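Local coordinates for conserved domain protein (Streptococcus pneumoniae, PDB 2FI0) that is of unknown function but forms a small, mostly helical domain of the DUF1858 family, with a short two-stranded parallel sheet, at residues E24-E27 / I28-L32; A59-M63 / D64-R68. All blocks are in the same frame, centred on the assembly; numbering follows the deposited sequence.

Contact 1 of 2, residues E24-E27 / I28-L32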
loop_
_atom_site.group_PDB
_atom_site.type_symbol
_atom_site.label_atom_id
_atom_site.label_comp_id
_atom_site.label_asym_id
_atom_site.label_seq_id
_atom_site.Cartn_x
_atom_site.Cartn_y
_atom_site.Cartn_z
ATOM N N GLU A 24 9.437 5.100 -1.400
ATOM C CA GLU A 24 9.821 4.123 -2.441
ATOM C C GLU A 24 8.733 3.096 -2.784
ATOM O O GLU A 24 8.782 2.472 -3.849
ATOM C CB GLU A 24 11.076 3.326 -2.039
ATOM C CG GLU A 24 11.865 3.851 -0.823
ATOM C CD GLU A 24 11.186 3.537 0.530
ATOM O OE1 GLU A 24 11.216 4.449 1.405
ATOM O OE2 GLU A 24 10.642 2.402 0.711
ATOM N N VAL A 25 7.778 2.880 -1.884
ATOM C CA VAL A 25 6.732 1.891 -2.140
ATOM C C VAL A 25 5.670 2.402 -3.124
ATOM O O VAL A 25 4.935 1.600 -3.685
ATOM C CB VAL A 25 6.071 1.393 -0.827
ATOM C CG1 VAL A 25 4.968 2.330 -0.369
ATOM C CG2 VAL A 25 5.529 -0.041 -1.000
ATOM N N LEU A 26 5.606 3.719 -3.353
ATOM C CA LEU A 26 4.592 4.289 -4.255
ATOM C C LEU A 26 4.671 3.698 -5.672
ATOM O O LEU A 26 3.651 3.346 -6.259
ATOM C CB LEU A 26 4.699 5.821 -4.307
ATOM C CG LEU A 26 3.657 6.565 -5.154
ATOM C CD1 LEU A 26 2.241 6.224 -4.698
ATOM C CD2 LEU A 26 3.897 8.065 -5.106
ATOM N N GLU A 27 5.885 3.566 -6.195
ATOM C CA GLU A 27 6.130 2.985 -7.521
ATOM C C GLU A 27 5.565 1.558 -7.652
ATOM O O GLU A 27 5.153 1.130 -8.741
ATOM C CB GLU A 27 7.635 2.962 -7.787
ATOM C CG GLU A 27 8.047 2.364 -9.130
ATOM C CD GLU A 27 9.561 2.294 -9.309
ATOM O OE1 GLU A 27 10.269 1.946 -8.334
ATOM O OE2 GLU A 27 10.035 2.575 -10.434
ATOM N N ILE A 28 5.557 0.831 -6.537
ATOM C CA ILE A 28 4.995 -0.505 -6.505
ATOM C C ILE A 28 3.476 -0.440 -6.477
ATOM O O ILE A 28 2.818 -1.129 -7.246
ATOM C CB ILE A 28 5.510 -1.303 -5.289
ATOM C CG1 ILE A 28 7.029 -1.494 -5.398
ATOM C CG2 ILE A 28 4.799 -2.646 -5.219
ATOM C CD1 ILE A 28 7.700 -1.875 -4.104
ATOM N N LEU A 29 2.933 0.391 -5.593
ATOM C CA LEU A 29 1.484 0.498 -5.407
ATOM C C LEU A 29 0.730 0.939 -6.670
ATOM O O LEU A 29 -0.384 0.469 -6.902
ATOM C CB LEU A 29 1.156 1.450 -4.246
ATOM C CG LEU A 29 1.668 1.022 -2.859
ATOM C CD1 LEU A 29 1.171 2.013 -1.790
ATOM C CD2 LEU A 29 1.259 -0.394 -2.501
ATOM N N VAL A 30 1.327 1.818 -7.484
ATOM C CA VAL A 30 0.656 2.294 -8.701
ATOM C C VAL A 30 0.520 1.195 -9.749
ATOM O O VAL A 30 -0.327 1.283 -10.644
ATOM C CB VAL A 30 1.340 3.559 -9.343
ATOM C CG1 VAL A 30 1.432 4.701 -8.329
ATOM C CG2 VAL A 30 2.713 3.221 -9.946
ATOM N N GLU A 31 1.355 0.165 -9.637
ATOM C CA GLU A 31 1.232 -1.030 -10.467
ATOM C C GLU A 31 0.267 -2.063 -9.863
ATOM O O GLU A 31 0.051 -3.107 -10.463
ATOM C CB GLU A 31 2.611 -1.665 -10.689
ATOM C CG GLU A 31 3.592 -0.780 -11.458
ATOM C CD GLU A 31 3.128 -0.475 -12.882
ATOM O OE1 GLU A 31 3.366 0.656 -13.377
ATOM O OE2 GLU A 31 2.513 -1.363 -13.512
ATOM N N LEU A 32 -0.312 -1.770 -8.696
ATOM C CA LEU A 32 -1.212 -2.703 -8.001
ATOM C C LEU A 32 -2.635 -2.144 -7.814
ATOM O O LEU A 32 -3.385 -2.598 -6.941
ATOM C CB LEU A 32 -0.629 -3.075 -6.642
ATOM C CG LEU A 32 0.661 -3.906 -6.633
ATOM C CD1 LEU A 32 1.241 -3.892 -5.248
ATOM C CD2 LEU A 32 0.412 -5.321 -7.095
HETATM O O HOH W 1 5.818 1.865 -11.684
#
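With chi1 of L29 at -62°, its CG stands beside the backbone N and anti to the carbonyl carbon, which sets CG over V25 O and lets CD1 come within 4.1 Å of V25 CG1. One residue further on from V25, L26 has CG anti to its own N (chi1 -177°), and its CD1 reaches to 4.0 Å from CG1 of V30. In both i to i+4 pairs the side chains meet at a slant, methyl against methyl. I28 adds a looser touch, its CD1 facing V25 CG2.

The backbone holds this turn with its own bonds. L29 N binds V25 O at 3.0 Å, nearly straight at 163°, and V30 N binds L26 O at 3.0 Å; I28 N also leans on V25 O, but weakly. A water donates to both E27 O, at 3.1 Å, and E31 OE1, tying the glutamate's carboxylate to the preceding turn.

V25 and L29 are buried, both packing on helix 15-21, while V25 and I28 also reach helix 63-72. The chemistry is therefore two-sided: a greasy face turned into the domain, and an exposed side with glutamates, where one water links the carbonyl of E27 to the carboxylate of E31.

Contact 2 of 2, residues A59-M63 / D64-R68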
loop_
_atom_site.group_PDB
_atom_site.type_symbol
_atom_site.label_atom_id
_atom_site.label_comp_id
_atom_site.label_asym_id
_atom_site.label_seq_id
_atom_site.Cartn_x
_atom_site.Cartn_y
_atom_site.Cartn_z
ATOM N N ALA A 59 -10.195 -1.614 -5.825
ATOM C CA ALA A 59 -9.457 -1.688 -7.096
ATOM C C ALA A 59 -9.581 -3.044 -7.788
ATOM O O ALA A 59 -9.161 -3.195 -8.938
ATOM C CB ALA A 59 -7.996 -1.347 -6.893
ATOM N N GLY A 60 -10.153 -4.023 -7.092
ATOM C CA GLY A 60 -10.243 -5.382 -7.603
ATOM C C GLY A 60 -8.901 -6.076 -7.746
ATOM O O GLY A 60 -8.747 -6.918 -8.631
ATOM N N THR A 61 -7.935 -5.709 -6.894
ATOM C CA THR A 61 -6.653 -6.410 -6.795
ATOM C C THR A 61 -6.706 -7.377 -5.601
ATOM O O THR A 61 -6.907 -6.942 -4.463
ATOM C CB THR A 61 -5.457 -5.439 -6.578
ATOM O OG1 THR A 61 -5.463 -4.417 -7.581
ATOM C CG2 THR A 61 -4.126 -6.196 -6.645
ATOM N N PRO A 62 -6.526 -8.685 -5.847
ATOM C CA PRO A 62 -6.522 -9.638 -4.731
ATOM C C PRO A 62 -5.421 -9.328 -3.724
ATOM O O PRO A 62 -4.313 -8.971 -4.115
ATOM C CB PRO A 62 -6.274 -10.991 -5.409
ATOM C CG PRO A 62 -6.604 -10.789 -6.824
ATOM C CD PRO A 62 -6.309 -9.354 -7.137
ATOM N N MET A 63 -5.731 -9.441 -2.437
ATOM C CA MET A 63 -4.733 -9.167 -1.401
ATOM C C MET A 63 -3.494 -10.037 -1.554
ATOM O O MET A 63 -2.389 -9.560 -1.351
ATOM C CB MET A 63 -5.315 -9.339 0.013
ATOM C CG MET A 63 -4.363 -8.871 1.158
ATOM S SD MET A 63 -3.507 -7.253 0.908
ATOM C CE MET A 63 -4.825 -6.317 0.199
ATOM N N ASP A 64 -3.665 -11.305 -1.910
ATOM C CA ASP A 64 -2.506 -12.179 -2.114
ATOM C C ASP A 64 -1.514 -11.605 -3.137
ATOM O O ASP A 64 -0.314 -11.727 -2.968
ATOM C CB ASP A 64 -2.945 -13.589 -2.526
ATOM C CG ASP A 64 -3.778 -14.290 -1.441
ATOM O OD1 ASP A 64 -4.331 -15.395 -1.704
ATOM O OD2 ASP A 64 -3.889 -13.732 -0.321
ATOM N N LYS A 65 -2.024 -10.980 -4.192
ATOM C CA LYS A 65 -1.191 -10.356 -5.216
ATOM C C LYS A 65 -0.383 -9.203 -4.605
ATOM O O LYS A 65 0.805 -9.074 -4.866
ATOM C CB LYS A 65 -2.081 -9.871 -6.373
ATOM C CG LYS A 65 -1.429 -8.953 -7.406
ATOM C CD LYS A 65 -0.877 -9.712 -8.592
ATOM C CE LYS A 65 -0.372 -8.760 -9.666
ATOM N NZ LYS A 65 0.628 -9.452 -10.527
ATOM N N ILE A 66 -1.036 -8.387 -3.781
ATOM C CA ILE A 66 -0.382 -7.282 -3.099
ATOM C C ILE A 66 0.665 -7.753 -2.118
ATOM O O ILE A 66 1.761 -7.208 -2.097
ATOM C CB ILE A 66 -1.412 -6.380 -2.368
ATOM C CG1 ILE A 66 -2.236 -5.611 -3.407
ATOM C CG2 ILE A 66 -0.702 -5.411 -1.395
ATOM C CD1 ILE A 66 -3.568 -5.168 -2.933
ATOM N N VAL A 67 0.333 -8.767 -1.313
ATOM C CA VAL A 67 1.275 -9.300 -0.332
ATOM C C VAL A 67 2.503 -9.913 -1.015
ATOM O O VAL A 67 3.626 -9.609 -0.641
ATOM C CB VAL A 67 0.605 -10.289 0.645
ATOM C CG1 VAL A 67 1.637 -10.925 1.583
ATOM C CG2 VAL A 67 -0.451 -9.555 1.471
ATOM N N ARG A 68 2.284 -10.717 -2.047
ATOM C CA ARG A 68 3.390 -11.322 -2.818
ATOM C C ARG A 68 4.321 -10.260 -3.399
ATOM O O ARG A 68 5.539 -10.366 -3.330
ATOM C CB ARG A 68 2.849 -12.113 -4.002
ATOM C CG ARG A 68 2.274 -13.454 -3.679
ATOM C CD ARG A 68 1.767 -14.131 -4.967
ATOM N NE ARG A 68 2.375 -15.430 -4.956
ATOM C CZ ARG A 68 3.211 -15.925 -5.848
ATOM N NH1 ARG A 68 3.512 -15.326 -6.986
ATOM N NH2 ARG A 68 3.680 -17.105 -5.601
#
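M63 and I66 meet at the first turn of helix 63-72, and the methionine is the side chain to follow. Its CB sits 3.2 Å from D64 N, simply as the neighbour along the chain. CG, anti to the backbone N (chi1 -172°), already comes to 4.0 Å from V67 CG2. SD touches two residues, V67 CG2 at 3.9 Å and I66 CB at 4.0 Å. Bends at chi2 and chi3 fold the chain back, so that CE ends against I66 CD1 at 3.6 Å. The methionine side chain thus crosses V67 at about a right angle and I66 more obliquely. S56 of helix 52-59 and L80 near the C-terminus also touch this methionine.

I66 is gripped from a second direction: T61 brings CG2 to 3.8 Å from I66 CG1, again roughly at right angles. The same T61 methyl touches K65 CG.

P62 occupies the N-cap position. Its carbonyl takes weak bonds from K65 N and I66 N, and the first strong one follows from V67 N to M63 O, 2.8 Å long and 167° at the hydrogen. Together with G60, which with positive phi is the first residue to leave the helical conformation after helix 52-59, this is a tight helix-loop-helix connection, with an apolar cluster of M63, I66, V67 and the methyl of T61 round the start of the second helix.

Overall arrangement
Contact 1 comes first along the chain and closes before contact 2 opens; their centres lie about 12 Å apart, both inside the DUF1858 domain. The first is built on the short helix 26-29, the second on the connection from helix 52-59 into helix 63-72. They nevertheless touch: the carbonyl of L32, at the end of contact 1, probably accepts a hydrogen bond from T61 OG1, and its side chain packs on K65 and I66. Helix 63-72 is thus common ground, meeting V25, I28 and L32 from one contact while starting within the other. It leads on to strand 76-78, which pairs with strand 8-10, so the early and late parts of the chain are brought together in one compact domain.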